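PDB 4ZOQ: intracellular serine protease from Bacillus licheniformis, which acts as a lanthipeptide protease that cuts peptide bonds sequence-specifically, probably as a serine endopeptidase of the subtilase family. Local coordinates for residues N118-M123 and K149-A154; K153-A158 and V190-A195. All blocks are in the same frame, centred on the assembly; numbering follows the deposited sequence.

Contact 1: N118-M123 and K149-A154; sequences NIMKAM and KVLMKA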
loop_
_atom_site.group_PDB
_atom_site.type_symbol
_atom_site.label_atom_id
_atom_site.label_comp_id
_atom_site.label_asym_id
_atom_site.label_seq_id
_atom_site.Cartn_x
_atom_site.Cartn_y
_atom_site.Cartn_z
ATOM N N ASN B 118 10.445 -7.242 -6.339
ATOM C CA ASN B 118 10.469 -5.792 -6.525
ATOM C C ASN B 118 9.760 -5.016 -5.417
ATOM O O ASN B 118 10.099 -3.853 -5.173
ATOM C CB ASN B 118 9.929 -5.407 -7.896
ATOM C CG ASN B 118 10.961 -5.596 -8.977
ATOM O OD1 ASN B 118 12.165 -5.589 -8.696
ATOM N ND2 ASN B 118 10.512 -5.775 -10.214
ATOM N N ILE B 119 8.790 -5.642 -4.749
ATOM C CA ILE B 119 8.107 -4.960 -3.668
ATOM C C ILE B 119 9.090 -4.760 -2.519
ATOM O O ILE B 119 9.173 -3.670 -1.923
ATOM C CB ILE B 119 6.853 -5.721 -3.186
ATOM C CG1 ILE B 119 5.858 -5.856 -4.331
ATOM C CG2 ILE B 119 6.221 -4.997 -1.987
ATOM C CD1 ILE B 119 4.679 -6.707 -4.015
ATOM N N MET B 120 9.839 -5.818 -2.222
ATOM C CA MET B 120 10.852 -5.771 -1.168
ATOM C C MET B 120 11.923 -4.728 -1.487
ATOM O O MET B 120 12.310 -3.939 -0.620
ATOM C CB MET B 120 11.518 -7.138 -0.988
ATOM C CG MET B 120 10.564 -8.242 -0.665
ATOM S SD MET B 120 11.397 -9.777 -0.173
ATOM C CE MET B 120 10.263 -10.967 -0.902
ATOM N N LYS B 121 12.367 -4.703 -2.741
ATOM C CA LYS B 121 13.407 -3.766 -3.127
ATOM C C LYS B 121 12.892 -2.341 -2.976
ATOM O O LYS B 121 13.604 -1.469 -2.474
ATOM C CB LYS B 121 13.868 -4.019 -4.547
ATOM C CG LYS B 121 15.087 -3.209 -4.935
ATOM C CD LYS B 121 15.404 -3.461 -6.396
ATOM C CE LYS B 121 16.381 -4.607 -6.557
ATOM N NZ LYS B 121 16.590 -4.965 -7.972
ATOM N N ALA B 122 11.650 -2.121 -3.397
ATOM C CA ALA B 122 11.032 -0.812 -3.251
ATOM C C ALA B 122 10.870 -0.450 -1.772
ATOM O O ALA B 122 11.107 0.699 -1.372
ATOM C CB ALA B 122 9.682 -0.768 -3.957
ATOM N N MET B 123 10.538 -1.428 -0.947
ATOM C CA MET B 123 10.389 -1.141 0.469
ATOM C C MET B 123 11.702 -0.616 1.009
ATOM O O MET B 123 11.753 0.431 1.667
ATOM C CB MET B 123 9.964 -2.392 1.255
ATOM C CG MET B 123 8.508 -2.814 1.024
ATOM S SD MET B 123 8.082 -4.387 1.828
ATOM C CE MET B 123 8.127 -3.970 3.582
ATOM N N LYS B 149 8.078 -20.412 2.298
ATOM C CA LYS B 149 8.596 -19.928 3.563
ATOM C C LYS B 149 9.833 -19.057 3.404
ATOM O O LYS B 149 10.058 -18.142 4.203
ATOM C CB LYS B 149 8.910 -21.093 4.478
ATOM C CG LYS B 149 7.759 -22.040 4.641
ATOM C CD LYS B 149 8.040 -22.999 5.773
ATOM C CE LYS B 149 6.961 -24.052 5.879
ATOM N NZ LYS B 149 7.387 -25.153 6.803
ATOM N N VAL B 150 10.617 -19.315 2.363
ATOM C CA VAL B 150 11.811 -18.521 2.113
ATOM C C VAL B 150 11.404 -17.123 1.651
ATOM O O VAL B 150 11.958 -16.117 2.109
ATOM C CB VAL B 150 12.733 -19.188 1.065
ATOM C CG1 VAL B 150 13.780 -18.201 0.593
ATOM C CG2 VAL B 150 13.419 -20.402 1.681
ATOM N N LEU B 151 10.426 -17.070 0.748
ATOM C CA LEU B 151 9.870 -15.797 0.291
ATOM C C LEU B 151 9.327 -14.983 1.472
ATOM O O LEU B 151 9.534 -13.765 1.545
ATOM C CB LEU B 151 8.765 -16.023 -0.747
ATOM C CG LEU B 151 8.212 -14.780 -1.446
ATOM C CD1 LEU B 151 9.241 -14.203 -2.368
ATOM C CD2 LEU B 151 6.916 -15.091 -2.210
ATOM N N MET B 152 8.632 -15.651 2.387
ATOM C CA MET B 152 8.080 -14.973 3.545
ATOM C C MET B 152 9.180 -14.480 4.457
ATOM O O MET B 152 9.091 -13.392 5.035
ATOM C CB MET B 152 7.110 -15.884 4.304
ATOM C CG MET B 152 6.499 -15.245 5.552
ATOM S SD MET B 152 4.969 -16.084 6.048
ATOM C CE MET B 152 4.511 -15.195 7.545
ATOM N N LYS B 153 10.215 -15.301 4.592
ATOM C CA LYS B 153 11.369 -14.983 5.425
ATOM C C LYS B 153 12.068 -13.733 4.905
ATOM O O LYS B 153 12.483 -12.852 5.676
ATOM C CB LYS B 153 12.336 -16.167 5.433
ATOM C CG LYS B 153 13.600 -15.983 6.241
ATOM C CD LYS B 153 14.397 -17.268 6.218
ATOM C CE LYS B 153 15.600 -17.224 7.137
ATOM N NZ LYS B 153 16.378 -18.483 6.955
ATOM N N ALA B 154 12.195 -13.666 3.585
ATOM C CA ALA B 154 12.798 -12.521 2.923
ATOM C C ALA B 154 11.957 -11.291 3.158
ATOM O O ALA B 154 12.450 -10.199 3.473
ATOM C CB ALA B 154 12.929 -12.784 1.412
#

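Contact 2: K153-A158 and V190-A195; sequences KAYQRA and VHLPSA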
loop_
_atom_site.group_PDB
_atom_site.type_symbol
_atom_site.label_atom_id
_atom_site.label_comp_id
_atom_site.label_asym_id
_atom_site.label_seq_id
_atom_site.Cartn_x
_atom_site.Cartn_y
_atom_site.Cartn_z
ATOM N N LYS B 153 10.215 -15.301 4.592
ATOM C CA LYS B 153 11.369 -14.983 5.425
ATOM C C LYS B 153 12.068 -13.733 4.905
ATOM O O LYS B 153 12.483 -12.852 5.676
ATOM C CB LYS B 153 12.336 -16.167 5.433
ATOM C CG LYS B 153 13.600 -15.983 6.241
ATOM C CD LYS B 153 14.397 -17.268 6.218
ATOM C CE LYS B 153 15.600 -17.224 7.137
ATOM N NZ LYS B 153 16.378 -18.483 6.955
ATOM N N ALA B 154 12.195 -13.666 3.585
ATOM C CA ALA B 154 12.798 -12.521 2.923
ATOM C C ALA B 154 11.957 -11.291 3.158
ATOM O O ALA B 154 12.450 -10.199 3.473
ATOM C CB ALA B 154 12.929 -12.784 1.412
ATOM N N TYR B 155 10.653 -11.509 3.028
ATOM C CA TYR B 155 9.691 -10.432 3.020
ATOM C C TYR B 155 9.640 -9.841 4.430
ATOM O O TYR B 155 9.503 -8.623 4.621
ATOM C CB TYR B 155 8.333 -10.972 2.639
ATOM C CG TYR B 155 7.581 -10.093 1.741
ATOM C CD1 TYR B 155 6.820 -10.629 0.712
ATOM C CD2 TYR B 155 7.741 -8.718 1.817
ATOM C CE1 TYR B 155 6.133 -9.816 -0.145
ATOM C CE2 TYR B 155 7.069 -7.894 0.963
ATOM C CZ TYR B 155 6.267 -8.456 -0.020
ATOM O OH TYR B 155 5.577 -7.677 -0.916
ATOM N N GLN B 156 9.815 -10.724 5.408
ATOM C CA GLN B 156 9.813 -10.337 6.806
ATOM C C GLN B 156 11.043 -9.482 7.133
ATOM O O GLN B 156 10.984 -8.586 7.981
ATOM C CB GLN B 156 9.744 -11.591 7.694
ATOM C CG GLN B 156 9.532 -11.322 9.159
ATOM C CD GLN B 156 8.240 -10.536 9.441
ATOM O OE1 GLN B 156 7.124 -11.060 9.306
ATOM N NE2 GLN B 156 8.394 -9.278 9.837
ATOM N N ARG B 157 12.145 -9.718 6.430
ATOM C CA ARG B 157 13.349 -8.945 6.699
ATOM C C ARG B 157 13.172 -7.531 6.200
ATOM O O ARG B 157 13.566 -6.585 6.870
ATOM C CB ARG B 157 14.558 -9.579 6.014
ATOM C CG ARG B 157 15.087 -10.833 6.651
ATOM C CD ARG B 157 16.332 -11.302 5.904
ATOM N NE ARG B 157 16.844 -12.561 6.424
ATOM C CZ ARG B 157 17.939 -13.173 5.976
ATOM N NH1 ARG B 157 18.628 -12.659 4.966
ATOM N NH2 ARG B 157 18.335 -14.311 6.534
ATOM N N ALA B 158 12.502 -7.386 5.064
ATOM C CA ALA B 158 12.160 -6.071 4.541
ATOM C C ALA B 158 11.295 -5.305 5.537
ATOM O O ALA B 158 11.538 -4.117 5.820
ATOM C CB ALA B 158 11.443 -6.203 3.204
ATOM N N VAL B 190 -0.857 -17.716 2.753
ATOM C CA VAL B 190 -0.736 -16.504 3.535
ATOM C C VAL B 190 -0.796 -15.342 2.540
ATOM O O VAL B 190 -0.419 -15.498 1.374
ATOM C CB VAL B 190 0.559 -16.542 4.360
ATOM C CG1 VAL B 190 1.789 -16.326 3.476
ATOM C CG2 VAL B 190 0.506 -15.579 5.489
ATOM N N HIS B 191 -1.367 -14.216 2.948
ATOM C CA HIS B 191 -1.445 -13.049 2.066
ATOM C C HIS B 191 -0.285 -12.132 2.443
ATOM O O HIS B 191 -0.220 -11.668 3.580
ATOM C CB HIS B 191 -2.809 -12.333 2.202
ATOM C CG HIS B 191 -3.032 -11.215 1.219
ATOM N ND1 HIS B 191 -3.099 -9.889 1.602
ATOM C CD2 HIS B 191 -3.233 -11.228 -0.122
ATOM C CE1 HIS B 191 -3.330 -9.136 0.541
ATOM N NE2 HIS B 191 -3.405 -9.924 -0.518
ATOM N N LEU B 192 0.610 -11.860 1.496
ATOM C CA LEU B 192 1.843 -11.103 1.761
ATOM C C LEU B 192 1.859 -9.820 0.929
ATOM O O LEU B 192 1.531 -9.858 -0.262
ATOM C CB LEU B 192 3.042 -11.971 1.423
ATOM C CG LEU B 192 3.176 -13.273 2.214
ATOM C CD1 LEU B 192 4.223 -14.118 1.592
ATOM C CD2 LEU B 192 3.604 -12.945 3.610
ATOM N N PRO B 193 2.290 -8.684 1.522
ATOM C CA PRO B 193 2.951 -8.548 2.828
ATOM C C PRO B 193 2.032 -8.324 4.022
ATOM O O PRO B 193 2.528 -8.136 5.133
ATOM C CB PRO B 193 3.813 -7.300 2.633
ATOM C CG PRO B 193 2.967 -6.412 1.707
ATOM C CD PRO B 193 2.242 -7.397 0.788
ATOM N N SER B 194 0.722 -8.354 3.809
ATOM C CA SER B 194 -0.238 -7.968 4.852
ATOM C C SER B 194 -0.148 -8.843 6.103
ATOM O O SER B 194 -0.453 -8.386 7.207
ATOM C CB SER B 194 -1.670 -7.975 4.292
ATOM O OG SER B 194 -2.132 -9.290 4.089
ATOM N N ALA B 195 0.255 -10.101 5.937
ATOM C CA ALA B 195 0.340 -11.012 7.076
ATOM C C ALA B 195 1.587 -10.797 7.941
ATOM O O ALA B 195 1.648 -11.289 9.059
ATOM C CB ALA B 195 0.305 -12.432 6.597
#

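Contact 1: N118-M123 and K149-A154
The sulfur of M120 rests against A154, with SD 3.7 Å from CB of A154 and equally 3.7 Å from its carbonyl carbon C. It therefore lies against both the methyl group and the backbone of helix 146-164. The terminal methyl bends on toward L151: CE of M120 is 3.7 Å from CD1 of L151, and 3.8 Å from the backbone O of L151. The same CE stays 4.0 Å from CB of A154, so the end of the methionine bridges one helical turn of its neighbour. CG of M120 lies anti to its own carbonyl carbon (chi1 -58°), which sends the side chain out from helix 116-128 toward the other helix. A bend at chi3 (-145°) then directs the methyl toward L151. L151 sets off along a different line, and the two chains cross obliquely, CD1 being the one leucine side-chain atom touching M120.

In the subtilase α/β fold, both helices belong to β-α-β crossovers of the mainly parallel central sheet. Helix 116-128, after the short strand 113-114, lies on the crossover from strand 102-110 to strand 133-136, and helix 146-164 on that from strand 133-136 to strand 168-172. I119, A122 and M123 pack on I50 of strand 46-51, so helix 116-128 lies on the sheet while M120 reaches across to the adjacent helix. The backbones remain apart, the CA atoms of M120 and A154 being 8.1 Å from each other, and the M120 side chain bridges the distance. The contact is apolar and buries 127 Å², most of it on M120. Toward the second subunit of the assembly, A154 also packs on F63 of that neighbouring chain, while K121 makes a salt bridge with D56 of the same neighbour.

Contact 2: K153-A158 and V190-A195
Y155 takes an unusual chi1 of -140°, far from a staggered value, and this turn lays its ring across P193 and beside L192. CB of L192 points toward the helix from the strand backbone, and with CG anti to the carbonyl carbon (chi1 -61°) the rest of the leucine runs on past the ring. P193 comes over one face of the ring in a CH-π contact: its CB is 4.1 Å from the centroid of the Y155 ring and 29° off the ring normal. The closest approach, CE2 of Y155 to CB of P193, is 3.7 Å. Farther out, OH of Y155 lies 3.8 Å from CD of P193; the hydroxyl is buried here without a hydrogen-bond partner in the model. CB of L192 approaches the CD1/CE1 part of the ring obliquely, 4.1 Å from CD1 of Y155.

The peptide bond before P193 is cis, and the turn is braced from within. ND1 of H191 donates to OG of S194 at 2.7 Å, nearly in the imidazole plane, and OG of S194 also bonds E220. N of A195 reaches back to O of H191 at 2.9 Å. An alanine in place of Y155 would probably leave P193 CB without its aromatic cover and open a gap between helix and turn.

L192 ends strand 189-192, paired antiparallel with strand 140-143. The proline side chain lies about 11 Å from those of H86 and S276 of the predicted charge relay; a crossover helix packs here on a strand-ending cis-proline turn of the subtilase fold.

How the contacts relate
Both contacts are buried and apolar, and both draw on helix 146-164, sharing K153 and A154, with centres about 6 Å apart. They differ in what the helix meets. Contact 1 joins it to another crossover helix through the M120 side chain; contact 2 sets a rigid aromatic ring against a cis-proline turn at the end of a strand, where polar bonds within 190-195 hold the turn. Y155 links them directly: its ring also packs on M123, SD of M123 lying 3.8 Å from CE2 of Y155. A neighbouring subunit packs on helix 146-164 in both. Contact 1 is away from the predicted catalytic residues, whereas in contact 2 the P193 side chain is about 11 Å from those of H86 and S276.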